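Local coordinates for putative restriction endonuclease domain-containing protein (Anabaena variabilis, PDB 3OT2) that is of unknown function but probably acts as a nuclease, belonging to the DUF820 (Uma2) family of the PDDEXK restriction-endonuclease clan, at residues 69-74 with 104-109. Numbering follows the deposited sequence.
Sequences LRCTFG and IAPDWT
Phe73 and Cys71, on one strand of the small antiparallel hairpin 71-73/76-78, pack against Ala105, Pro106 and the Ile104 carbonyl in the loop that leads into strand 108-112 of the mixed sheet in this PDDEXK-type domain. The Phe73 ring lies flat over the loop: Ala105 CB sits 3.7 Å from the ring centroid and 13° off its normal, a CH-pi contact made almost over the middle of one face. Ala105 CA belongs to the same face, 3.5 Å from Phe73 CE1. The ring reaches this place because Phe73 CG stands between its own backbone N and carbonyl carbon (chi1 57°), which folds the ring back alongside its own strand and brings Cys71 CB to its edge, in plane. Ile104 O approaches the ring obliquely, 3.5 Å from Phe73 CD1, and lies 3.7 Å from Cys71 CB; this buried carbonyl oxygen has no hydrogen-bond partner in the model, and across this contact it meets Phe73 CD1 and Cys71 CB and SG. Cys71 SG, turned anti to its carbonyl carbon (chi1 -65°), touches the proline ring at Pro106 CG, 4.0 Å away, while Pro106 CD stands 4.2 Å from Phe73 CE1. No hydrogen bond joins the two segments; they meet by van der Waals contact and the CH-pi interaction. The backbone of Thr72 pairs instead with Phe102, two residues before Ile104 in the same loop, and its hydroxyl bonds Ser77 across the hairpin. Beyond Pro106, Asp107 forms a salt bridge with Arg89, and with Trp108 it faces Val84 in a classic beta bulge. Helix 119-131 meets Phe73 through Cys129, and Phe85 touches both Cys71 and Ile104, so the inward side of strand 71-73 meets both that helix and strand 82-86 of the mixed sheet.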
# COMPACT_ATOMS: atom_id res chain seq x y z
N LEU A 69 7.02 -16.61 -12.56
CA LEU A 69 6.06 -17.50 -13.19
C LEU A 69 4.79 -16.71 -13.55
O LEU A 69 4.28 -15.95 -12.72
CB LEU A 69 5.73 -18.67 -12.23
CG LEU A 69 4.64 -19.65 -12.64
CD1 LEU A 69 5.12 -20.58 -13.77
CD2 LEU A 69 4.16 -20.45 -11.45
N ARG A 70 4.27 -16.89 -14.78
CA ARG A 70 3.05 -16.22 -15.21
C ARG A 70 1.82 -16.89 -14.59
O ARG A 70 1.69 -18.11 -14.64
CB ARG A 70 2.94 -16.18 -16.74
CG ARG A 70 1.64 -15.57 -17.26
CD ARG A 70 1.67 -15.27 -18.76
NE ARG A 70 2.84 -14.47 -19.14
CZ ARG A 70 2.91 -13.15 -19.02
NH1 ARG A 70 1.87 -12.46 -18.56
NH2 ARG A 70 4.02 -12.52 -19.34
N CYS A 71 0.96 -16.08 -13.97
CA CYS A 71 -0.30 -16.51 -13.38
C CYS A 71 -1.42 -15.74 -14.04
O CYS A 71 -1.45 -14.51 -13.96
CB CYS A 71 -0.28 -16.31 -11.86
SG CYS A 71 0.94 -17.36 -11.01
N THR A 72 -2.31 -16.46 -14.75
CA THR A 72 -3.42 -15.85 -15.48
C THR A 72 -4.74 -16.25 -14.84
O THR A 72 -5.12 -17.42 -14.88
CB THR A 72 -3.35 -16.24 -16.97
OG1 THR A 72 -2.07 -15.87 -17.47
CG2 THR A 72 -4.45 -15.57 -17.82
N PHE A 73 -5.47 -15.26 -14.28
CA PHE A 73 -6.75 -15.50 -13.61
C PHE A 73 -7.48 -14.17 -13.42
O PHE A 73 -6.85 -13.11 -13.42
CB PHE A 73 -6.53 -16.20 -12.24
CG PHE A 73 -5.61 -15.42 -11.31
CD1 PHE A 73 -4.23 -15.61 -11.36
CD2 PHE A 73 -6.13 -14.47 -10.44
CE1 PHE A 73 -3.39 -14.87 -10.53
CE2 PHE A 73 -5.28 -13.75 -9.59
CZ PHE A 73 -3.92 -13.95 -9.65
N GLY A 74 -8.80 -14.25 -13.26
CA GLY A 74 -9.68 -13.11 -13.04
C GLY A 74 -9.53 -11.98 -14.04
O GLY A 74 -9.56 -10.81 -13.64
N ILE A 104 -4.35 -20.12 -12.31
CA ILE A 104 -4.82 -19.94 -10.93
C ILE A 104 -3.91 -18.97 -10.17
O ILE A 104 -2.77 -18.73 -10.56
CB ILE A 104 -4.91 -21.32 -10.20
CG1 ILE A 104 -3.58 -22.12 -10.30
CG2 ILE A 104 -6.12 -22.16 -10.68
CD1 ILE A 104 -3.42 -23.15 -9.23
N ALA A 105 -4.43 -18.42 -9.06
CA ALA A 105 -3.71 -17.50 -8.20
C ALA A 105 -2.70 -18.27 -7.32
O ALA A 105 -3.03 -19.38 -6.89
CB ALA A 105 -4.69 -16.71 -7.34
N PRO A 106 -1.51 -17.71 -7.01
CA PRO A 106 -0.58 -18.42 -6.09
C PRO A 106 -1.17 -18.55 -4.69
O PRO A 106 -2.04 -17.77 -4.33
CB PRO A 106 0.68 -17.54 -6.06
CG PRO A 106 0.49 -16.51 -7.13
CD PRO A 106 -0.98 -16.38 -7.39
N ASP A 107 -0.69 -19.49 -3.88
CA ASP A 107 -1.12 -19.55 -2.48
C ASP A 107 -0.47 -18.42 -1.71
O ASP A 107 -1.03 -17.88 -0.76
CB ASP A 107 -0.75 -20.92 -1.88
CG ASP A 107 -1.67 -21.98 -2.39
OD1 ASP A 107 -2.81 -22.07 -1.88
OD2 ASP A 107 -1.32 -22.64 -3.40
N TRP A 108 0.73 -18.04 -2.14
CA TRP A 108 1.51 -16.99 -1.51
C TRP A 108 2.26 -16.22 -2.60
O TRP A 108 3.02 -16.81 -3.38
CB TRP A 108 2.47 -17.64 -0.48
CG TRP A 108 3.40 -16.73 0.27
CD1 TRP A 108 3.29 -15.38 0.47
CD2 TRP A 108 4.53 -17.16 1.05
NE1 TRP A 108 4.33 -14.93 1.26
CE2 TRP A 108 5.09 -16.01 1.65
CE3 TRP A 108 5.15 -18.42 1.28
CZ2 TRP A 108 6.24 -16.08 2.46
CZ3 TRP A 108 6.27 -18.48 2.10
CH2 TRP A 108 6.82 -17.32 2.66
N THR A 109 1.98 -14.90 -2.70
CA THR A 109 2.64 -14.06 -3.70
C THR A 109 3.64 -13.15 -3.00
O THR A 109 3.33 -12.58 -1.95
CB THR A 109 1.63 -13.28 -4.59
OG1 THR A 109 2.36 -12.55 -5.57
CG2 THR A 109 0.77 -12.27 -3.81